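Local coordinates for protein putative alpha KG dependent 2,4-D dioxygenase (Burkholderia xenovorans, PDB 5J92) that binds iron(II) and is probably a 2-oxoglutarate-dependent dioxygenase of the TauD/TfdA family, at residues E36-I41 / A68-L73; E42-S45 / V50-F53; A180-A185 / D192-A197. All blocks are in the same frame, centred on the assembly; numbering follows the deposited sequence.

Contact 1 of 3, residues E36-I41 / A68-L73; sequences ERIVEI and AGFGPL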
loop_
_atom_site.group_PDB
_atom_site.type_symbol
_atom_site.label_atom_id
_atom_site.label_comp_id
_atom_site.label_asym_id
_atom_site.label_seq_id
_atom_site.Cartn_x
_atom_site.Cartn_y
_atom_site.Cartn_z
ATOM N N GLU A 36 20.173 32.760 16.847
ATOM C CA GLU A 36 19.460 33.294 15.689
ATOM C C GLU A 36 19.473 32.309 14.523
ATOM O O GLU A 36 18.489 32.196 13.783
ATOM C CB GLU A 36 20.067 34.636 15.277
ATOM N N ARG A 37 20.588 31.601 14.334
ATOM C CA ARG A 37 20.680 30.608 13.267
ATOM C C ARG A 37 19.776 29.412 13.532
ATOM O O ARG A 37 19.160 28.875 12.605
ATOM C CB ARG A 37 22.126 30.147 13.107
ATOM C CG ARG A 37 22.940 30.983 12.144
ATOM C CD ARG A 37 22.900 30.370 10.762
ATOM N NE ARG A 37 23.937 30.904 9.884
ATOM C CZ ARG A 37 23.737 31.878 9.007
ATOM N NH1 ARG A 37 22.534 32.431 8.891
ATOM N NH2 ARG A 37 24.739 32.292 8.240
ATOM N N ILE A 38 19.700 28.968 14.791
ATOM C CA ILE A 38 18.829 27.844 15.122
ATOM C C ILE A 38 17.380 28.213 14.865
ATOM O O ILE A 38 16.613 27.416 14.321
ATOM C CB ILE A 38 19.058 27.397 16.578
ATOM C CG1 ILE A 38 20.423 26.711 16.707
ATOM C CG2 ILE A 38 17.950 26.493 17.041
ATOM C CD1 ILE A 38 20.907 26.588 18.143
ATOM N N VAL A 39 16.990 29.435 15.229
ATOM C CA VAL A 39 15.638 29.907 14.943
ATOM C C VAL A 39 15.380 29.928 13.439
ATOM O O VAL A 39 14.333 29.465 12.971
ATOM C CB VAL A 39 15.411 31.290 15.576
ATOM C CG1 VAL A 39 14.084 31.875 15.110
ATOM C CG2 VAL A 39 15.441 31.179 17.097
ATOM N N GLU A 40 16.325 30.467 12.659
ATOM C CA GLU A 40 16.148 30.508 11.208
ATOM C C GLU A 40 15.924 29.113 10.637
ATOM O O GLU A 40 15.038 28.915 9.795
ATOM C CB GLU A 40 17.357 31.167 10.533
ATOM C CG GLU A 40 17.387 32.685 10.615
ATOM C CD GLU A 40 18.646 33.291 10.002
ATOM O OE1 GLU A 40 19.729 32.666 10.082
ATOM O OE2 GLU A 40 18.550 34.402 9.438
ATOM N N ILE A 41 16.702 28.127 11.095
ATOM C CA ILE A 41 16.511 26.758 10.621
ATOM C C ILE A 41 15.119 26.258 10.999
ATOM O O ILE A 41 14.420 25.653 10.177
ATOM C CB ILE A 41 17.623 25.839 11.173
ATOM C CG1 ILE A 41 18.984 26.253 10.574
ATOM C CG2 ILE A 41 17.329 24.389 10.854
ATOM C CD1 ILE A 41 20.154 25.454 11.083
ATOM N N ALA A 68 20.609 18.671 19.444
ATOM C CA ALA A 68 20.134 19.128 20.746
ATOM C C ALA A 68 19.700 20.588 20.744
ATOM O O ALA A 68 19.106 21.038 21.731
ATOM C CB ALA A 68 21.204 18.902 21.811
ATOM N N GLY A 69 20.004 21.345 19.690
ATOM C CA GLY A 69 19.493 22.700 19.611
ATOM C C GLY A 69 18.011 22.798 19.282
ATOM O O GLY A 69 17.429 23.870 19.467
ATOM N N PHE A 70 17.381 21.706 18.839
ATOM C CA PHE A 70 15.990 21.744 18.407
ATOM C C PHE A 70 15.034 20.987 19.314
ATOM O O PHE A 70 13.819 21.054 19.104
ATOM C CB PHE A 70 15.874 21.202 16.976
ATOM C CG PHE A 70 16.743 21.939 16.001
ATOM C CD1 PHE A 70 16.317 23.137 15.443
ATOM C CD2 PHE A 70 18.015 21.477 15.701
ATOM C CE1 PHE A 70 17.128 23.831 14.540
ATOM C CE2 PHE A 70 18.840 22.168 14.811
ATOM C CZ PHE A 70 18.395 23.347 14.240
ATOM N N GLY A 71 15.536 20.282 20.306
ATOM C CA GLY A 71 14.689 19.591 21.243
ATOM C C GLY A 71 15.526 18.670 22.092
ATOM O O GLY A 71 16.727 18.506 21.856
ATOM N N PRO A 72 14.910 18.044 23.095
ATOM C CA PRO A 72 15.658 17.101 23.935
ATOM C C PRO A 72 15.963 15.816 23.177
ATOM O O PRO A 72 15.132 15.309 22.423
ATOM C CB PRO A 72 14.714 16.856 25.125
ATOM C CG PRO A 72 13.348 17.111 24.588
ATOM C CD PRO A 72 13.501 18.181 23.506
ATOM N N LEU A 73 17.172 15.295 23.382
ATOM C CA LEU A 73 17.596 14.094 22.674
ATOM C C LEU A 73 16.876 12.860 23.202
ATOM O O LEU A 73 16.642 12.721 24.408
ATOM C CB LEU A 73 19.113 13.914 22.799
ATOM C CG LEU A 73 19.993 14.936 22.061
ATOM C CD1 LEU A 73 21.468 14.798 22.416
ATOM C CD2 LEU A 73 19.798 14.824 20.549
#
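F70 rests the far end of its ring against I38 and I41, on one flank of the helix 35-47. This helix belongs to a beta-alpha-beta unit of the TauD/TfdA fold, and the ring comes from the loop that follows helix 60-67. The tight part joins the buried F70 and I41. F70 CZ sits 3.7 Å from I41 CG2, and the two side chains cross at about a right angle. F70 CE1 meets I38 CG2 at 3.7 Å and also approaches the backbone oxygen of I38, which reaches the ring obliquely. In both isoleucines CG2 stands anti to the backbone N (CG1 has chi1 -71° in I38 and -66° in I41), which turns the two methyls to the same ring one helical turn apart. M263 of strand 261-265 also packs on both I41 and F70, and F66 meets the F70 ring edge-to-face.

Toward solvent lie I38 and G69, both partly exposed. Beyond them on the helix, making no contact with 68-73, R37 NH1 and E40 OE1 form a salt bridge of 3.1 Å, with E40 OE2 also bonded to S10 OG. I38 CG2 also rests 3.6 Å from G69 O, which accepts a hydrogen bond from R298 NH2.

Contact 2 of 3, residues E42-S45 / V50-F53; sequences EQAS and VLIF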
loop_
_atom_site.group_PDB
_atom_site.type_symbol
_atom_site.label_atom_id
_atom_site.label_comp_id
_atom_site.label_asym_id
_atom_site.label_seq_id
_atom_site.Cartn_x
_atom_site.Cartn_y
_atom_site.Cartn_z
ATOM N N GLU A 42 14.685 26.516 12.239
ATOM C CA GLU A 42 13.326 26.141 12.623
ATOM C C GLU A 42 12.304 26.757 11.673
ATOM O O GLU A 42 11.410 26.069 11.171
ATOM C CB GLU A 42 13.045 26.561 14.073
ATOM C CG GLU A 42 13.874 25.770 15.072
ATOM C CD GLU A 42 13.617 26.144 16.524
ATOM O OE1 GLU A 42 13.276 27.313 16.809
ATOM O OE2 GLU A 42 13.793 25.265 17.390
ATOM N N GLN A 43 12.451 28.048 11.371
ATOM C CA GLN A 43 11.510 28.689 10.457
ATOM C C GLN A 43 11.568 28.048 9.076
ATOM O O GLN A 43 10.529 27.784 8.463
ATOM C CB GLN A 43 11.792 30.187 10.377
ATOM C CG GLN A 43 11.527 30.927 11.678
ATOM C CD GLN A 43 10.106 30.747 12.193
ATOM O OE1 GLN A 43 9.895 30.322 13.331
ATOM N NE2 GLN A 43 9.123 31.072 11.354
ATOM N N ALA A 44 12.773 27.757 8.584
ATOM C CA ALA A 44 12.896 27.092 7.290
ATOM C C ALA A 44 12.223 25.722 7.300
ATOM O O ALA A 44 11.644 25.309 6.293
ATOM C CB ALA A 44 14.371 26.967 6.895
ATOM N N SER A 45 12.305 24.991 8.421
ATOM C CA SER A 45 11.627 23.701 8.496
ATOM C C SER A 45 10.110 23.846 8.430
ATOM O O SER A 45 9.433 22.932 7.954
ATOM C CB SER A 45 12.021 22.951 9.771
ATOM O OG SER A 45 11.395 23.509 10.921
ATOM N N VAL A 50 11.777 18.784 5.373
ATOM C CA VAL A 50 13.024 18.047 5.149
ATOM C C VAL A 50 14.096 19.063 4.787
ATOM O O VAL A 50 13.958 19.789 3.793
ATOM C CB VAL A 50 12.906 16.989 4.038
ATOM C CG1 VAL A 50 14.264 16.252 3.845
ATOM C CG2 VAL A 50 11.778 15.994 4.313
ATOM N N LEU A 51 15.146 19.145 5.609
ATOM C CA LEU A 51 16.275 20.030 5.372
ATOM C C LEU A 51 17.543 19.199 5.204
ATOM O O LEU A 51 17.822 18.291 6.009
ATOM C CB LEU A 51 16.438 21.039 6.524
ATOM C CG LEU A 51 15.300 22.045 6.741
ATOM C CD1 LEU A 51 15.564 22.909 7.969
ATOM C CD2 LEU A 51 15.143 22.935 5.519
ATOM N N ILE A 52 18.305 19.522 4.169
ATOM C CA ILE A 52 19.504 18.790 3.770
ATOM C C ILE A 52 20.685 19.735 3.916
ATOM O O ILE A 52 20.726 20.789 3.264
ATOM C CB ILE A 52 19.405 18.298 2.318
ATOM C CG1 ILE A 52 18.167 17.430 2.137
ATOM C CG2 ILE A 52 20.686 17.603 1.905
ATOM C CD1 ILE A 52 17.493 17.663 0.801
ATOM N N PHE A 53 21.650 19.359 4.745
ATOM C CA PHE A 53 22.879 20.137 4.884
ATOM C C PHE A 53 24.007 19.362 4.210
ATOM O O PHE A 53 24.485 18.353 4.756
ATOM C CB PHE A 53 23.194 20.397 6.363
ATOM C CG PHE A 53 22.053 21.030 7.125
ATOM C CD1 PHE A 53 21.060 20.242 7.700
ATOM C CD2 PHE A 53 21.975 22.406 7.274
ATOM C CE1 PHE A 53 20.009 20.812 8.400
ATOM C CE2 PHE A 53 20.932 22.989 7.980
ATOM C CZ PHE A 53 19.951 22.194 8.546
#
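L51 reaches from its strand to the helix and lays its two methyls against A44 and S45. Its CB leaves the backbone toward the helix, and CG follows anti to the carbonyl carbon (chi1 -64°), carrying the branch point out to where the methyls can touch. L51 CD1 goes to S45, 3.9 Å from S45 N and 4.0 Å from S45 CB, with the hydroxyl turned elsewhere. L51 CD2 takes the neighbouring position on the helix, 4.3 Å from A44 CB and equally far from A44 O, a lighter contact. The helix and strand here are the second and third members of a beta-alpha-beta unit made of strand 21-25, helix 35-47 and strand 50-53; the two strands lie parallel and adjacent in the mixed sheet, and L51 also touches I24 of strand 21-25. S45 is buried, but its hydroxyl is well provided for: with chi1 75°, S45 OG swings back along the helix and donates to E42 O at 2.6 Å, tilted 16° from the carbonyl plane. S45 OG is also hydrogen-bonded to Y134 OH, from the strand 132-139 of the same sheet.

Contact 3 of 3, residues A180-A185 / D192-A197; sequences ASRAAA and DEERKA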
loop_
_atom_site.group_PDB
_atom_site.type_symbol
_atom_site.label_atom_id
_atom_site.label_comp_id
_atom_site.label_asym_id
_atom_site.label_seq_id
_atom_site.Cartn_x
_atom_site.Cartn_y
_atom_site.Cartn_z
ATOM N N ALA A 180 1.775 -4.119 17.417
ATOM C CA ALA A 180 0.903 -4.467 16.302
ATOM C C ALA A 180 1.590 -4.220 14.958
ATOM O O ALA A 180 1.479 -5.045 14.041
ATOM C CB ALA A 180 -0.404 -3.683 16.394
ATOM N N SER A 181 2.313 -3.100 14.817
ATOM C CA SER A 181 2.971 -2.831 13.538
ATOM C C SER A 181 4.120 -3.801 13.295
ATOM O O SER A 181 4.352 -4.223 12.153
ATOM C CB SER A 181 3.472 -1.383 13.471
ATOM O OG SER A 181 4.560 -1.162 14.369
ATOM N N ARG A 182 4.851 -4.166 14.348
ATOM C CA ARG A 182 5.884 -5.182 14.199
ATOM C C ARG A 182 5.281 -6.515 13.796
ATOM O O ARG A 182 5.822 -7.210 12.925
ATOM C CB ARG A 182 6.677 -5.323 15.498
ATOM C CG ARG A 182 7.648 -4.191 15.770
ATOM C CD ARG A 182 8.346 -4.438 17.081
ATOM N NE ARG A 182 9.191 -3.323 17.494
ATOM C CZ ARG A 182 9.809 -3.284 18.670
ATOM N NH1 ARG A 182 9.659 -4.292 19.524
ATOM N NH2 ARG A 182 10.569 -2.245 18.994
ATOM N N ALA A 183 4.158 -6.894 14.419
ATOM C CA ALA A 183 3.508 -8.150 14.058
ATOM C C ALA A 183 3.050 -8.141 12.602
ATOM O O ALA A 183 3.165 -9.156 11.906
ATOM C CB ALA A 183 2.334 -8.420 14.996
ATOM N N ALA A 184 2.555 -6.994 12.117
ATOM C CA ALA A 184 2.175 -6.886 10.710
ATOM C C ALA A 184 3.376 -7.058 9.791
ATOM O O ALA A 184 3.220 -7.498 8.644
ATOM C CB ALA A 184 1.503 -5.536 10.435
ATOM N N ALA A 185 4.572 -6.709 10.263
ATOM C CA ALA A 185 5.790 -6.945 9.499
ATOM C C ALA A 185 6.376 -8.330 9.739
ATOM O O ALA A 185 7.444 -8.643 9.197
ATOM C CB ALA A 185 6.836 -5.879 9.822
ATOM N N ASP A 192 7.971 -9.244 27.806
ATOM C CA ASP A 192 6.848 -8.610 28.482
ATOM C C ASP A 192 7.206 -7.215 28.979
ATOM O O ASP A 192 6.347 -6.323 28.999
ATOM C CB ASP A 192 6.370 -9.480 29.640
ATOM C CG ASP A 192 4.924 -9.230 29.976
ATOM O OD1 ASP A 192 4.132 -9.068 29.018
ATOM O OD2 ASP A 192 4.582 -9.182 31.179
ATOM N N GLU A 193 8.479 -6.991 29.318
ATOM C CA GLU A 193 8.900 -5.666 29.751
ATOM C C GLU A 193 8.778 -4.654 28.616
ATOM O O GLU A 193 8.313 -3.530 28.830
ATOM C CB GLU A 193 10.334 -5.716 30.279
ATOM N N GLU A 194 9.196 -5.033 27.403
ATOM C CA GLU A 194 9.080 -4.121 26.269
ATOM C C GLU A 194 7.620 -3.866 25.912
ATOM O O GLU A 194 7.253 -2.739 25.558
ATOM C CB GLU A 194 9.849 -4.662 25.058
ATOM C CG GLU A 194 10.330 -3.558 24.107
ATOM C CD GLU A 194 10.815 -4.068 22.758
ATOM O OE1 GLU A 194 10.799 -5.293 22.528
ATOM O OE2 GLU A 194 11.271 -3.239 21.939
ATOM N N ARG A 195 6.771 -4.896 25.991
ATOM C CA ARG A 195 5.355 -4.688 25.689
ATOM C C ARG A 195 4.717 -3.710 26.664
ATOM O O ARG A 195 3.928 -2.847 26.257
ATOM C CB ARG A 195 4.595 -6.013 25.692
ATOM C CG ARG A 195 4.967 -6.932 24.546
ATOM C CD ARG A 195 4.211 -8.249 24.616
ATOM N NE ARG A 195 4.669 -9.175 23.588
ATOM C CZ ARG A 195 4.234 -9.168 22.331
ATOM N NH1 ARG A 195 4.710 -10.048 21.458
ATOM N NH2 ARG A 195 3.316 -8.287 21.944
ATOM N N LYS A 196 5.066 -3.807 27.947
ATOM C CA LYS A 196 4.517 -2.877 28.927
ATOM C C LYS A 196 5.112 -1.484 28.759
ATOM O O LYS A 196 4.381 -0.487 28.779
ATOM C CB LYS A 196 4.754 -3.406 30.348
ATOM N N ALA A 197 6.431 -1.394 28.572
ATOM C CA ALA A 197 7.064 -0.086 28.424
ATOM C C ALA A 197 6.566 0.642 27.184
ATOM O O ALA A 197 6.517 1.878 27.165
ATOM C CB ALA A 197 8.588 -0.231 28.366
#
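R182 and E194 meet in a salt bridge, the one contact between 180-185 and 192-197. The guanidinium presents its end, with both terminal nitrogens mainly on one oxygen, OE2: R182 NH1 lies 3.1 Å from E194 OE2, and R182 NH2 lies 3.2 Å from E194 OE2. That oxygen sits nearly in the guanidinium plane. The two flat groups are turned 52° apart, and both nitrogens reach OE2 from the same face, above the carboxylate plane. A third bond, from R182 NH1 to E194 OE1, is weak at 3.4 Å.

Both partners reach out at full length. The R182 chain is extended from CG to NE, and E194 has CG anti to the backbone N (chi1 -153°) with a straight chain beyond it. Further out, M113 of helix 110-117 and F187 touch the R182 side chain, while M179, from R182's own helix, packs on E194 and R195. S191 OG accepts from the backbone N of E194, near the start of its helix. The R182 side chain is about 12 Å from the iron(II) ion. The arrangement is a surface salt bridge between helices 178-184 and 192-197 of a TauD/TfdA-type fold.

How the contacts relate
Contacts 1 and 2 are neighbours, with centres 10 Å apart. They share helix 35-47: contact 1 uses its first half and contact 2 the next turn. Along the chain, contact 2 falls between the two segments of contact 1, and the two touch directly, I41 CG2 lying 3.7 Å from L51 CD1 and F70 CD1 3.6 Å from E42 CG. One helix is thus packed against strand 50-53, the strand that follows it in the beta-alpha-beta unit, and against the loop after helix 60-67 in one continuous patch. Contact 3 comes later in the sequence, its centre 32 Å from each of the others. It ties two surface helices and lies nearer the iron(II) site, from which contacts 1 and 2 are remote.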